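Local atomic coordinates of translation initiation factor 4E (Ascaris suum, PDB entry 3M94), a protein that binds the 5' cap of messenger RNA, here a trimethylated guanosine diphosphate, and probably recruits capped messages to initiate translation. Residues A10-K15 / I64-E69; S55-F60 / H94-L99; G112-G117 / S136-V141; L100-I103 / Q107-D110. One frame throughout, in Å; residues are numbered along the deposited sequence.

Contact 1: A10-K15 / I64-E69. With M7M (N,N,7-trimethylguanosine 5'-(trihydrogen diphosphate)), chain C.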
loop_
_atom_site.group_PDB
_atom_site.type_symbol
_atom_site.label_atom_id
_atom_site.label_comp_id
_atom_site.label_asym_id
_atom_site.label_seq_id
_atom_site.Cartn_x
_atom_site.Cartn_y
_atom_site.Cartn_z
ATOM N N ALA A 10 -2.359 -2.028 11.071
ATOM C CA ALA A 10 -2.738 -0.689 11.548
ATOM C C ALA A 10 -2.960 0.270 10.375
ATOM O O ALA A 10 -2.167 0.315 9.427
ATOM C CB ALA A 10 -1.715 -0.134 12.495
ATOM N N LEU A 11 -4.067 1.015 10.458
ATOM C CA LEU A 11 -4.367 2.070 9.509
ATOM C C LEU A 11 -3.844 3.393 10.069
ATOM O O LEU A 11 -4.086 3.712 11.229
ATOM C CB LEU A 11 -5.878 2.153 9.250
ATOM C CG LEU A 11 -6.367 3.266 8.317
ATOM C CD1 LEU A 11 -5.996 2.982 6.864
ATOM C CD2 LEU A 11 -7.870 3.368 8.447
ATOM N N TRP A 12 -3.094 4.123 9.237
ATOM C CA TRP A 12 -2.558 5.441 9.589
ATOM C C TRP A 12 -3.122 6.461 8.589
ATOM O O TRP A 12 -3.472 6.122 7.451
ATOM C CB TRP A 12 -1.025 5.474 9.529
ATOM C CG TRP A 12 -0.292 4.470 10.396
ATOM C CD1 TRP A 12 -0.210 3.117 10.200
ATOM C CD2 TRP A 12 0.489 4.750 11.577
ATOM N NE1 TRP A 12 0.566 2.542 11.181
ATOM C CE2 TRP A 12 0.999 3.519 12.042
ATOM C CE3 TRP A 12 0.805 5.923 12.280
ATOM C CZ2 TRP A 12 1.801 3.421 13.183
ATOM C CZ3 TRP A 12 1.605 5.833 13.416
ATOM C CH2 TRP A 12 2.093 4.586 13.858
ATOM N N TYR A 13 -3.222 7.700 9.042
ATOM C CA TYR A 13 -3.677 8.807 8.223
ATOM C C TYR A 13 -2.732 9.959 8.480
ATOM O O TYR A 13 -2.378 10.226 9.630
ATOM C CB TYR A 13 -5.118 9.203 8.596
ATOM C CG TYR A 13 -5.572 10.531 8.027
ATOM C CD1 TYR A 13 -5.641 10.733 6.655
ATOM C CD2 TYR A 13 -5.943 11.580 8.866
ATOM C CE1 TYR A 13 -6.042 11.950 6.122
ATOM C CE2 TYR A 13 -6.366 12.823 8.336
ATOM C CZ TYR A 13 -6.410 12.989 6.962
ATOM O OH TYR A 13 -6.814 14.183 6.414
ATOM N N LEU A 14 -2.298 10.615 7.406
ATOM C CA LEU A 14 -1.514 11.845 7.524
ATOM C C LEU A 14 -2.257 12.979 6.823
ATOM O O LEU A 14 -2.563 12.884 5.635
ATOM C CB LEU A 14 -0.106 11.686 6.922
ATOM C CG LEU A 14 0.887 12.863 7.133
ATOM C CD1 LEU A 14 2.298 12.345 7.237
ATOM C CD2 LEU A 14 0.793 13.951 6.069
ATOM N N LYS A 15 -2.539 14.043 7.567
ATOM C CA LYS A 15 -3.179 15.230 7.016
ATOM C C LYS A 15 -2.096 16.264 6.725
ATOM O O LYS A 15 -1.278 16.565 7.597
ATOM C CB LYS A 15 -4.218 15.784 8.005
ATOM N N ILE A 64 5.116 -1.926 12.673
ATOM C CA ILE A 64 5.937 -1.276 11.663
ATOM C C ILE A 64 5.407 0.133 11.479
ATOM O O ILE A 64 4.270 0.322 11.040
ATOM C CB ILE A 64 5.940 -1.999 10.293
ATOM C CG1 ILE A 64 6.449 -3.438 10.415
ATOM C CG2 ILE A 64 6.794 -1.219 9.268
ATOM C CD1 ILE A 64 6.256 -4.252 9.133
ATOM N N LYS A 65 6.230 1.109 11.845
ATOM C CA LYS A 65 5.922 2.510 11.614
ATOM C C LYS A 65 6.075 2.779 10.131
ATOM O O LYS A 65 7.040 2.326 9.515
ATOM C CB LYS A 65 6.832 3.422 12.454
ATOM N N PRO A 66 5.110 3.485 9.530
ATOM C CA PRO A 66 5.171 3.682 8.082
ATOM C C PRO A 66 6.176 4.763 7.656
ATOM O O PRO A 66 5.802 5.731 6.977
ATOM C CB PRO A 66 3.724 4.049 7.708
ATOM C CG PRO A 66 3.097 4.531 8.952
ATOM C CD PRO A 66 3.842 3.958 10.116
ATOM N N MET A 67 7.440 4.575 8.057
ATOM C CA MET A 67 8.535 5.475 7.718
ATOM C C MET A 67 9.728 4.719 7.147
ATOM O O MET A 67 9.977 3.569 7.518
ATOM C CB MET A 67 9.001 6.237 8.955
ATOM C CG MET A 67 7.920 7.052 9.631
ATOM S SD MET A 67 8.486 7.734 11.192
ATOM C CE MET A 67 9.729 8.916 10.648
ATOM N N TRP A 68 10.471 5.382 6.261
ATOM C CA TRP A 68 11.717 4.837 5.709
ATOM C C TRP A 68 12.683 4.368 6.801
ATOM O O TRP A 68 13.352 3.356 6.643
ATOM C CB TRP A 68 12.430 5.889 4.854
ATOM C CG TRP A 68 11.572 6.574 3.828
ATOM C CD1 TRP A 68 10.620 5.999 3.014
ATOM C CD2 TRP A 68 11.615 7.963 3.476
ATOM N NE1 TRP A 68 10.060 6.956 2.196
ATOM C CE2 TRP A 68 10.655 8.166 2.451
ATOM C CE3 TRP A 68 12.374 9.060 3.927
ATOM C CZ2 TRP A 68 10.429 9.427 1.872
ATOM C CZ3 TRP A 68 12.148 10.312 3.350
ATOM C CH2 TRP A 68 11.179 10.482 2.335
ATOM N N GLU A 69 12.728 5.111 7.907
ATOM C CA GLU A 69 13.718 4.926 8.975
ATOM C C GLU A 69 13.495 3.683 9.838
ATOM O O GLU A 69 14.452 3.115 10.375
ATOM C CB GLU A 69 13.757 6.163 9.869
ATOM C CG GLU A 69 14.486 7.374 9.251
ATOM C CD GLU A 69 13.667 8.124 8.186
ATOM O OE1 GLU A 69 12.436 7.891 8.060
ATOM O OE2 GLU A 69 14.268 8.967 7.482
HETATM O OAX M7M C . 6.925 14.463 -3.176
HETATM O OAY M7M C . 4.694 13.600 -3.786
HETATM P PAZ M7M C . 5.584 13.789 -2.608
HETATM O OBA M7M C . 5.097 14.591 -1.451
HETATM O OBB M7M C . 9.573 8.413 6.258
HETATM C CBC M7M C . 7.808 8.687 4.165
HETATM O OBD M7M C . 6.016 12.349 -2.051
HETATM N NBE M7M C . 10.493 10.254 7.130
HETATM C CBF M7M C . 9.692 9.646 6.265
HETATM C CBG M7M C . 9.029 10.451 5.385
HETATM N NBH M7M C . 8.201 10.072 4.451
HETATM C CBI M7M C . 7.793 11.171 3.840
HETATM O OBJ M7M C . 4.192 11.890 -0.412
HETATM P PBK M7M C . 5.642 11.790 -0.596
HETATM O OBL M7M C . 6.370 10.513 -0.405
HETATM C CBM M7M C . 10.611 11.580 7.113
HETATM N NBN M7M C . 9.963 12.370 6.255
HETATM C CBO M7M C . 9.153 11.798 5.371
HETATM N NBP M7M C . 8.369 12.219 4.409
HETATM C CBQ M7M C . 8.175 13.612 4.015
HETATM O OBR M7M C . 7.251 13.719 2.948
HETATM C CBS M7M C . 7.894 13.953 1.707
HETATM C CBT M7M C . 7.591 12.815 0.759
HETATM O OBU M7M C . 6.262 12.924 0.318
HETATM N NBV M7M C . 11.431 12.100 8.009
HETATM C CBW M7M C . 11.619 13.524 8.063
HETATM C CBX M7M C . 9.493 14.091 3.490
HETATM C CBY M7M C . 9.362 13.875 2.008
HETATM C CBZ M7M C . 12.123 11.216 8.915
HETATM O OCA M7M C . 9.572 15.467 3.814
HETATM O OCB M7M C . 10.056 14.854 1.254
HETATM O O HOH W 1 1.691 -0.124 11.523
#
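A water molecule bridges Trp12 NE1 and Ile64 O, accepting the indole N-H at 2.9 Å and lying 2.7 Å from the carbonyl oxygen of Ile64. It sits at the edge of the Trp12 ring, in its plane; Pro66 covers one face. Pro66 CG stands 3.6 Å from the centroid of the five-membered ring and 7° off the normal, a CH-pi contact over the face, while Pro66 CD comes within 3.5 Å of Trp12 CE2. The indole reaches this place because its CG lies opposite the carbonyl carbon about CA-CB (chi1 -57°). Strand 4-14 of the curved antiparallel sheet of the eIF4E fold is thus joined to the loop that carries part of the cap pocket. Pro66 is the centre of an inverse gamma turn and also packs on Tyr58 and Phe60 of the neighbouring strand. Beyond this turn the loop meets the trimethylguanosine: Trp68 N donates to the base oxygen OBB at 3.2 Å with an N-H...O angle of 155°. The Trp68 indole spreads over the base, with CE2 3.4 Å from the methyl carbon CBC. Glu69 OE1 approaches the base nitrogen NBE to 3.2 Å, and Met67 CE lies 3.7 Å from CBZ, a methyl of the dimethylamino group. Trp22 also lines the pocket, in keeping with the two-tryptophan cap sandwich of this family.

Contact 2: S55-F60 / H94-L99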
loop_
_atom_site.group_PDB
_atom_site.type_symbol
_atom_site.label_atom_id
_atom_site.label_comp_id
_atom_site.label_asym_id
_atom_site.label_seq_id
_atom_site.Cartn_x
_atom_site.Cartn_y
_atom_site.Cartn_z
ATOM N N SER A 55 -2.452 14.749 1.639
ATOM C CA SER A 55 -2.832 13.716 2.608
ATOM C C SER A 55 -2.469 12.316 2.129
ATOM O O SER A 55 -2.407 12.081 0.917
ATOM C CB SER A 55 -4.330 13.769 2.904
ATOM O OG SER A 55 -4.645 14.964 3.565
ATOM N N ASP A 56 -2.247 11.403 3.086
ATOM C CA ASP A 56 -1.952 9.976 2.815
ATOM C C ASP A 56 -2.749 9.039 3.716
ATOM O O ASP A 56 -3.121 9.410 4.828
ATOM C CB ASP A 56 -0.496 9.622 3.129
ATOM C CG ASP A 56 0.503 10.633 2.630
ATOM O OD1 ASP A 56 0.404 11.120 1.483
ATOM O OD2 ASP A 56 1.431 10.897 3.406
ATOM N N TYR A 57 -2.953 7.809 3.244
ATOM C CA TYR A 57 -3.316 6.686 4.109
ATOM C C TYR A 57 -2.176 5.682 4.066
ATOM O O TYR A 57 -1.500 5.562 3.038
ATOM C CB TYR A 57 -4.585 5.991 3.624
ATOM C CG TYR A 57 -5.919 6.640 3.968
ATOM C CD1 TYR A 57 -6.903 6.795 2.992
ATOM C CD2 TYR A 57 -6.221 7.029 5.261
ATOM C CE1 TYR A 57 -8.152 7.352 3.295
ATOM C CE2 TYR A 57 -7.464 7.581 5.583
ATOM C CZ TYR A 57 -8.414 7.747 4.589
ATOM O OH TYR A 57 -9.638 8.279 4.903
ATOM N N TYR A 58 -1.963 4.970 5.175
ATOM C CA TYR A 58 -0.993 3.874 5.242
ATOM C C TYR A 58 -1.679 2.681 5.894
ATOM O O TYR A 58 -2.417 2.843 6.858
ATOM C CB TYR A 58 0.244 4.235 6.078
ATOM C CG TYR A 58 0.933 5.540 5.701
ATOM C CD1 TYR A 58 2.088 5.545 4.925
ATOM C CD2 TYR A 58 0.446 6.764 6.156
ATOM C CE1 TYR A 58 2.736 6.742 4.581
ATOM C CE2 TYR A 58 1.081 7.967 5.813
ATOM C CZ TYR A 58 2.220 7.944 5.031
ATOM O OH TYR A 58 2.833 9.121 4.706
ATOM N N LEU A 59 -1.433 1.488 5.355
ATOM C CA LEU A 59 -1.856 0.273 6.026
ATOM C C LEU A 59 -0.639 -0.609 6.218
ATOM O O LEU A 59 -0.143 -1.196 5.246
ATOM C CB LEU A 59 -2.946 -0.490 5.264
ATOM C CG LEU A 59 -3.598 -1.538 6.203
ATOM C CD1 LEU A 59 -4.693 -0.898 7.094
ATOM C CD2 LEU A 59 -4.158 -2.726 5.441
ATOM N N PHE A 60 -0.154 -0.686 7.463
ATOM C CA PHE A 60 1.071 -1.419 7.760
ATOM C C PHE A 60 0.847 -2.467 8.831
ATOM O O PHE A 60 -0.048 -2.319 9.693
ATOM C CB PHE A 60 2.198 -0.467 8.177
ATOM C CG PHE A 60 2.924 0.176 6.993
ATOM C CD1 PHE A 60 2.236 1.012 6.104
ATOM C CD2 PHE A 60 4.270 -0.089 6.753
ATOM C CE1 PHE A 60 2.868 1.568 5.010
ATOM C CE2 PHE A 60 4.919 0.487 5.666
ATOM C CZ PHE A 60 4.213 1.307 4.789
ATOM N N HIS A 94 -10.409 2.321 -6.338
ATOM C CA HIS A 94 -10.356 0.926 -6.767
ATOM C C HIS A 94 -8.963 0.333 -6.519
ATOM O O HIS A 94 -8.841 -0.714 -5.900
ATOM C CB HIS A 94 -10.750 0.812 -8.243
ATOM C CG HIS A 94 -10.780 -0.593 -8.759
ATOM N ND1 HIS A 94 -11.857 -1.435 -8.564
ATOM C CD2 HIS A 94 -9.878 -1.298 -9.488
ATOM C CE1 HIS A 94 -11.609 -2.603 -9.134
ATOM N NE2 HIS A 94 -10.414 -2.548 -9.699
ATOM N N TYR A 95 -7.922 1.016 -6.998
ATOM C CA TYR A 95 -6.541 0.583 -6.783
ATOM C C TYR A 95 -6.224 0.378 -5.295
ATOM O O TYR A 95 -5.713 -0.669 -4.910
ATOM C CB TYR A 95 -5.562 1.582 -7.404
ATOM C CG TYR A 95 -5.309 1.430 -8.905
ATOM C CD1 TYR A 95 -4.359 2.230 -9.544
ATOM C CD2 TYR A 95 -5.996 0.481 -9.680
ATOM C CE1 TYR A 95 -4.095 2.106 -10.925
ATOM C CE2 TYR A 95 -5.737 0.342 -11.066
ATOM C CZ TYR A 95 -4.787 1.170 -11.678
ATOM O OH TYR A 95 -4.512 1.054 -13.031
ATOM N N TRP A 96 -6.532 1.387 -4.474
ATOM C CA TRP A 96 -6.281 1.347 -3.029
ATOM C C TRP A 96 -6.998 0.191 -2.333
ATOM O O TRP A 96 -6.366 -0.585 -1.632
ATOM C CB TRP A 96 -6.655 2.686 -2.389
ATOM C CG TRP A 96 -6.454 2.781 -0.888
ATOM C CD1 TRP A 96 -7.391 3.104 0.021
ATOM C CD2 TRP A 96 -5.227 2.587 -0.158
ATOM N NE1 TRP A 96 -6.839 3.129 1.282
ATOM C CE2 TRP A 96 -5.509 2.822 1.196
ATOM C CE3 TRP A 96 -3.914 2.237 -0.526
ATOM C CZ2 TRP A 96 -4.536 2.702 2.207
ATOM C CZ3 TRP A 96 -2.940 2.150 0.468
ATOM C CH2 TRP A 96 -3.260 2.379 1.823
ATOM N N LEU A 97 -8.303 0.061 -2.539
ATOM C CA LEU A 97 -9.071 -1.015 -1.909
ATOM C C LEU A 97 -8.608 -2.408 -2.367
ATOM O O LEU A 97 -8.431 -3.295 -1.530
ATOM C CB LEU A 97 -10.583 -0.852 -2.141
ATOM C CG LEU A 97 -11.490 -1.926 -1.499
ATOM C CD1 LEU A 97 -11.233 -2.112 0.042
ATOM C CD2 LEU A 97 -12.962 -1.611 -1.756
ATOM N N GLU A 98 -8.409 -2.605 -3.677
ATOM C CA GLU A 98 -7.842 -3.877 -4.162
ATOM C C GLU A 98 -6.499 -4.219 -3.495
ATOM O O GLU A 98 -6.255 -5.370 -3.139
ATOM C CB GLU A 98 -7.654 -3.875 -5.688
ATOM C CG GLU A 98 -8.950 -3.771 -6.513
ATOM C CD GLU A 98 -9.930 -4.911 -6.261
ATOM O OE1 GLU A 98 -9.494 -6.063 -6.113
ATOM O OE2 GLU A 98 -11.150 -4.660 -6.224
ATOM N N LEU A 99 -5.628 -3.224 -3.332
ATOM C CA LEU A 99 -4.347 -3.472 -2.670
ATOM C C LEU A 99 -4.526 -3.867 -1.199
ATOM O O LEU A 99 -3.860 -4.784 -0.725
ATOM C CB LEU A 99 -3.400 -2.275 -2.818
ATOM C CG LEU A 99 -1.999 -2.422 -2.233
ATOM C CD1 LEU A 99 -1.311 -3.703 -2.725
ATOM C CD2 LEU A 99 -1.163 -1.194 -2.606
#
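Apolar contact carries most of this interface: Trp96 CZ2 lies 3.6 Å from Tyr57 CB, and Trp96 CH2 comes within 4.5 Å of Leu59 CB. CH2, at the far end of the indole, also meets the strand backbone, 3.8 Å from Tyr57 O and 4.1 Å from Leu59 N, the latter at the ring edge near its plane. Trp96 reaches so far because its CG points opposite the helix backbone N (chi1 180°), extending the indole across the gap to the strand. The aromatic relation is weaker. The Tyr57 ring and the five-membered ring of Trp96 are only 10° from parallel, yet their centroids are 5.9 Å apart, so the planes are slid past each other with scarcely any overlap. Polar groups act outside the interface. Tyr57 OH is hydrogen-bonded to Gln46 O. Asp56 OD2 receives a weak bond from Tyr58 OH at 2.6 Å, and Asp56 OD1 forms a salt bridge with Arg123, itself bonded to the cap analogue. The axes of strand 56-60 and helix 94-99 run 15° apart at 11.0 Å. This is the helix-on-sheet layer of the eIF4E fold, in which helix 88-104 backs the sheet and Glu98 turns to a basic side chain of the bound peptide.

Contact 3: G112-G117 / S136-V141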
loop_
_atom_site.group_PDB
_atom_site.type_symbol
_atom_site.label_atom_id
_atom_site.label_comp_id
_atom_site.label_asym_id
_atom_site.label_seq_id
_atom_site.Cartn_x
_atom_site.Cartn_y
_atom_site.Cartn_z
ATOM N N GLY A 112 4.667 -13.168 1.645
ATOM C CA GLY A 112 3.959 -12.278 2.558
ATOM C C GLY A 112 4.802 -11.738 3.696
ATOM O O GLY A 112 4.555 -10.635 4.169
ATOM N N GLU A 113 5.789 -12.518 4.142
ATOM C CA GLU A 113 6.753 -12.044 5.148
ATOM C C GLU A 113 7.564 -10.811 4.687
ATOM O O GLU A 113 8.098 -10.077 5.515
ATOM C CB GLU A 113 7.693 -13.174 5.604
ATOM C CG GLU A 113 8.482 -13.874 4.483
ATOM C CD GLU A 113 7.801 -15.144 3.965
ATOM O OE1 GLU A 113 6.558 -15.131 3.710
ATOM O OE2 GLU A 113 8.523 -16.163 3.825
ATOM N N TYR A 114 7.650 -10.587 3.379
ATOM C CA TYR A 114 8.416 -9.453 2.859
ATOM C C TYR A 114 7.609 -8.158 2.720
ATOM O O TYR A 114 8.174 -7.090 2.529
ATOM C CB TYR A 114 9.082 -9.821 1.535
ATOM C CG TYR A 114 10.171 -10.833 1.730
ATOM C CD1 TYR A 114 11.452 -10.429 2.098
ATOM C CD2 TYR A 114 9.915 -12.200 1.580
ATOM C CE1 TYR A 114 12.468 -11.362 2.288
ATOM C CE2 TYR A 114 10.915 -13.138 1.773
ATOM C CZ TYR A 114 12.186 -12.710 2.125
ATOM O OH TYR A 114 13.175 -13.619 2.324
ATOM N N ILE A 115 6.292 -8.253 2.825
ATOM C CA ILE A 115 5.433 -7.081 2.720
ATOM C C ILE A 115 5.359 -6.299 4.039
ATOM O O ILE A 115 5.046 -6.864 5.086
ATOM C CB ILE A 115 4.033 -7.505 2.224
ATOM C CG1 ILE A 115 4.133 -7.870 0.738
ATOM C CG2 ILE A 115 2.984 -6.387 2.445
ATOM C CD1 ILE A 115 3.045 -8.714 0.282
ATOM N N CYS A 116 5.642 -5.000 3.985
ATOM C CA CYS A 116 5.533 -4.155 5.162
ATOM C C CYS A 116 4.181 -3.465 5.229
ATOM O O CYS A 116 3.540 -3.458 6.280
ATOM C CB CYS A 116 6.639 -3.110 5.177
ATOM S SG CYS A 116 8.234 -3.870 5.118
ATOM N N GLY A 117 3.756 -2.872 4.117
ATOM C CA GLY A 117 2.441 -2.261 4.064
ATOM C C GLY A 117 2.181 -1.517 2.779
ATOM O O GLY A 117 3.017 -1.525 1.871
ATOM N N SER A 136 15.134 -4.599 -0.491
ATOM C CA SER A 136 15.260 -4.103 -1.860
ATOM C C SER A 136 16.156 -4.963 -2.768
ATOM O O SER A 136 16.114 -4.815 -3.991
ATOM C CB SER A 136 15.790 -2.674 -1.834
ATOM O OG SER A 136 17.047 -2.654 -1.190
ATOM N N LEU A 137 16.958 -5.855 -2.184
ATOM C CA LEU A 137 17.859 -6.702 -2.978
ATOM C C LEU A 137 17.290 -8.089 -3.299
ATOM O O LEU A 137 17.886 -8.840 -4.066
ATOM C CB LEU A 137 19.239 -6.843 -2.310
ATOM C CG LEU A 137 20.086 -5.612 -1.949
ATOM C CD1 LEU A 137 21.441 -6.070 -1.411
ATOM C CD2 LEU A 137 20.266 -4.609 -3.115
ATOM N N LYS A 138 16.145 -8.424 -2.713
ATOM C CA LYS A 138 15.477 -9.693 -2.993
ATOM C C LYS A 138 14.697 -9.599 -4.300
ATOM O O LYS A 138 13.464 -9.555 -4.291
ATOM C CB LYS A 138 14.546 -10.076 -1.840
ATOM C CG LYS A 138 15.248 -10.724 -0.650
ATOM C CD LYS A 138 15.354 -12.234 -0.797
ATOM C CE LYS A 138 15.818 -12.880 0.505
ATOM N NZ LYS A 138 16.445 -14.210 0.275
ATOM N N ASP A 139 15.434 -9.570 -5.414
ATOM C CA ASP A 139 14.871 -9.346 -6.752
ATOM C C ASP A 139 13.781 -10.341 -7.175
ATOM O O ASP A 139 12.736 -9.935 -7.714
ATOM C CB ASP A 139 15.985 -9.336 -7.801
ATOM C CG ASP A 139 16.868 -8.094 -7.717
ATOM O OD1 ASP A 139 16.448 -7.068 -7.136
ATOM O OD2 ASP A 139 17.990 -8.144 -8.248
ATOM N N ASP A 140 14.038 -11.631 -6.945
ATOM C CA ASP A 140 13.074 -12.690 -7.289
ATOM C C ASP A 140 11.746 -12.493 -6.542
ATOM O O ASP A 140 10.669 -12.562 -7.137
ATOM C CB ASP A 140 13.659 -14.083 -7.012
ATOM C CG ASP A 140 14.994 -14.320 -7.722
ATOM O OD1 ASP A 140 15.838 -13.393 -7.769
ATOM O OD2 ASP A 140 15.218 -15.441 -8.219
ATOM N N VAL A 141 11.845 -12.219 -5.244
ATOM C CA VAL A 141 10.694 -12.007 -4.382
ATOM C C VAL A 141 9.942 -10.727 -4.795
ATOM O O VAL A 141 8.716 -10.729 -4.942
ATOM C CB VAL A 141 11.149 -11.949 -2.891
ATOM C CG1 VAL A 141 10.097 -11.284 -1.991
ATOM C CG2 VAL A 141 11.539 -13.351 -2.383
#
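At the start of helix 139-153, Lys138, the N-cap residue and centre of an inverse gamma turn, and Val141 in the first turn both meet Tyr114, the last residue of a 3-10 segment. Val141 supplies the apolar side: its CG1 is 3.7 Å from Tyr114 CD2 and 4.1 Å from the ring centroid. That approach is 30° off the ring normal, so the CH-pi contact is off-centre, nearer the CG and CD2 end of the ring. CG2 of the same valine lies over a ring face. At the phenol end Lys138 takes over, with CE 3.3 Å from Tyr114 OH. Its NZ remains 3.9 Å from the hydroxyl, so the aliphatic end of the lysine rather than its ammonium group makes the closest approach. A bend at chi2 (-88°) turns the lysine chain toward the phenol, and CG is itself 4.1 Å from Tyr114 CE1. Both side chains cross the tyrosine at roughly a right angle, and the contact lies at the surface. Around it, Lys61 NZ binds the carbonyl oxygens of Gly112 and Ile115, tying the 3-10 segment and the first residue of strand 115-121 to the end of strand 56-61. Cys116 and Gly117 then form a classic beta bulge opposite Trp132, where strand 115-121 begins beside strand 127-133. In segment 136-141, Ser136 packs on strand 161-165 and Asp139 makes a salt bridge with Arg180.

Contact 4: L100-I103 / Q107-D110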
loop_
_atom_site.group_PDB
_atom_site.type_symbol
_atom_site.label_atom_id
_atom_site.label_comp_id
_atom_site.label_asym_id
_atom_site.label_seq_id
_atom_site.Cartn_x
_atom_site.Cartn_y
_atom_site.Cartn_z
ATOM N N LEU A 100 -5.433 -3.197 -0.489
ATOM C CA LEU A 100 -5.704 -3.539 0.902
ATOM C C LEU A 100 -6.236 -4.979 1.033
ATOM O O LEU A 100 -5.790 -5.734 1.903
ATOM C CB LEU A 100 -6.708 -2.558 1.524
ATOM C CG LEU A 100 -6.284 -1.081 1.649
ATOM C CD1 LEU A 100 -7.290 -0.319 2.449
ATOM C CD2 LEU A 100 -4.869 -0.872 2.234
ATOM N N MET A 101 -7.190 -5.346 0.189
ATOM C CA MET A 101 -7.740 -6.709 0.221
ATOM C C MET A 101 -6.673 -7.765 -0.104
ATOM O O MET A 101 -6.639 -8.827 0.529
ATOM C CB MET A 101 -8.920 -6.836 -0.730
ATOM C CG MET A 101 -10.137 -6.076 -0.233
ATOM S SD MET A 101 -11.616 -6.463 -1.158
ATOM C CE MET A 101 -11.206 -5.798 -2.776
ATOM N N ALA A 102 -5.812 -7.453 -1.075
ATOM C CA ALA A 102 -4.729 -8.367 -1.471
ATOM C C ALA A 102 -3.764 -8.567 -0.307
ATOM O O ALA A 102 -3.407 -9.686 -0.017
ATOM C CB ALA A 102 -4.000 -7.866 -2.716
ATOM N N ILE A 103 -3.400 -7.497 0.401
ATOM C CA ILE A 103 -2.508 -7.664 1.544
ATOM C C ILE A 103 -3.102 -8.337 2.786
ATOM O O ILE A 103 -2.509 -9.295 3.277
ATOM C CB ILE A 103 -1.658 -6.405 1.905
ATOM C CG1 ILE A 103 -2.473 -5.333 2.627
ATOM C CG2 ILE A 103 -0.910 -5.883 0.651
ATOM C CD1 ILE A 103 -1.648 -4.041 2.962
ATOM N N GLN A 107 -2.489 -12.468 -0.190
ATOM C CA GLN A 107 -2.569 -12.919 -1.572
ATOM C C GLN A 107 -1.206 -12.951 -2.226
ATOM O O GLN A 107 -1.104 -13.246 -3.404
ATOM C CB GLN A 107 -3.500 -11.988 -2.362
ATOM C CG GLN A 107 -4.954 -12.124 -1.973
ATOM C CD GLN A 107 -5.501 -13.482 -2.319
ATOM O OE1 GLN A 107 -5.577 -13.849 -3.489
ATOM N NE2 GLN A 107 -5.863 -14.248 -1.305
ATOM N N PHE A 108 -0.149 -12.654 -1.473
ATOM C CA PHE A 108 1.179 -12.686 -2.077
ATOM C C PHE A 108 1.975 -13.988 -1.868
ATOM O O PHE A 108 3.195 -13.971 -1.836
ATOM C CB PHE A 108 1.953 -11.409 -1.719
ATOM C CG PHE A 108 1.282 -10.162 -2.213
ATOM C CD1 PHE A 108 0.287 -9.540 -1.455
ATOM C CD2 PHE A 108 1.613 -9.629 -3.464
ATOM C CE1 PHE A 108 -0.361 -8.382 -1.925
ATOM C CE2 PHE A 108 0.977 -8.470 -3.944
ATOM C CZ PHE A 108 -0.009 -7.856 -3.185
ATOM N N GLU A 109 1.257 -15.109 -1.724
ATOM C CA GLU A 109 1.852 -16.450 -1.763
ATOM C C GLU A 109 2.878 -16.672 -0.640
ATOM O O GLU A 109 2.584 -16.418 0.521
ATOM C CB GLU A 109 2.434 -16.721 -3.166
ATOM C CG GLU A 109 1.346 -16.708 -4.261
ATOM C CD GLU A 109 1.883 -16.652 -5.699
ATOM O OE1 GLU A 109 3.114 -16.622 -5.924
ATOM O OE2 GLU A 109 1.049 -16.614 -6.623
ATOM N N ASP A 110 4.087 -17.126 -0.963
ATOM C CA ASP A 110 5.071 -17.377 0.091
ATOM C C ASP A 110 5.949 -16.154 0.354
ATOM O O ASP A 110 7.007 -16.257 0.973
ATOM C CB ASP A 110 5.923 -18.637 -0.213
ATOM C CG ASP A 110 6.215 -18.816 -1.688
ATOM O OD1 ASP A 110 5.823 -17.952 -2.496
ATOM O OD2 ASP A 110 6.842 -19.832 -2.053
#
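Ala102 and Ile103 press on Phe108 at a single corner of its ring: CE1 lies 3.6 Å from Ile103 CG2 and 3.8 Å from Ala102 CB. The adjacent ring atom CZ is 4.0 Å from the same Ala102 CB. Ile103 has its CG1 in the crowded position between backbone N and carbonyl carbon (chi1 76°), which leaves CG2 to meet the phenylalanine. The ring is further enclosed by Ile145 and Ile148 of helix 139-153 and by Leu131 of strand 127-133, so this side is buried. Between the two sides, Gln107 N donates to Ala102 O at 2.9 Å with an N-H...O angle of 154°. Spanning five residues, this bond ties the beginning of the loop toward strand 115-121 back to the last turn of helix 88-104. Gln107 CB also rests 3.3 Å from Ala102 O. The remainder of that side chain leads off to the more open side, where its OE1 accepts from Lys152 NZ and its NE2 binds Gly105 O. Farther along, Glu109 and Asp110 are exposed, Glu109 salt-bridged to Arg144. A bound peptide also packs here: an apolar side chain on Met101, its backbone on Gln107 and a basic side chain on Asp110.

How the contacts relate
Contacts 1, 2 and 4 are buried, whereas contact 3 lies at the surface. Contacts 1 and 2 share neighbouring strands: backbone bonds such as Trp12 N to Tyr58 O, 2.8 Å, link them, but contact 1 joins the sheet to the loop leading to the cap and contact 2 to the helix behind. Contacts 2 and 4 use successive parts of helix 88-104 and meet where Leu59 CB lies 3.6 Å from Leu100 CD2. Contact 4 touches contact 3 through Phe108 and Ile115. Their chemistry differs: a water bridge and proline on indole in contact 1, aromatic-apolar packing in contact 2, lysine and valine on a phenol in contact 3, and a backbone hydrogen bond beside a buried phenylalanine in contact 4.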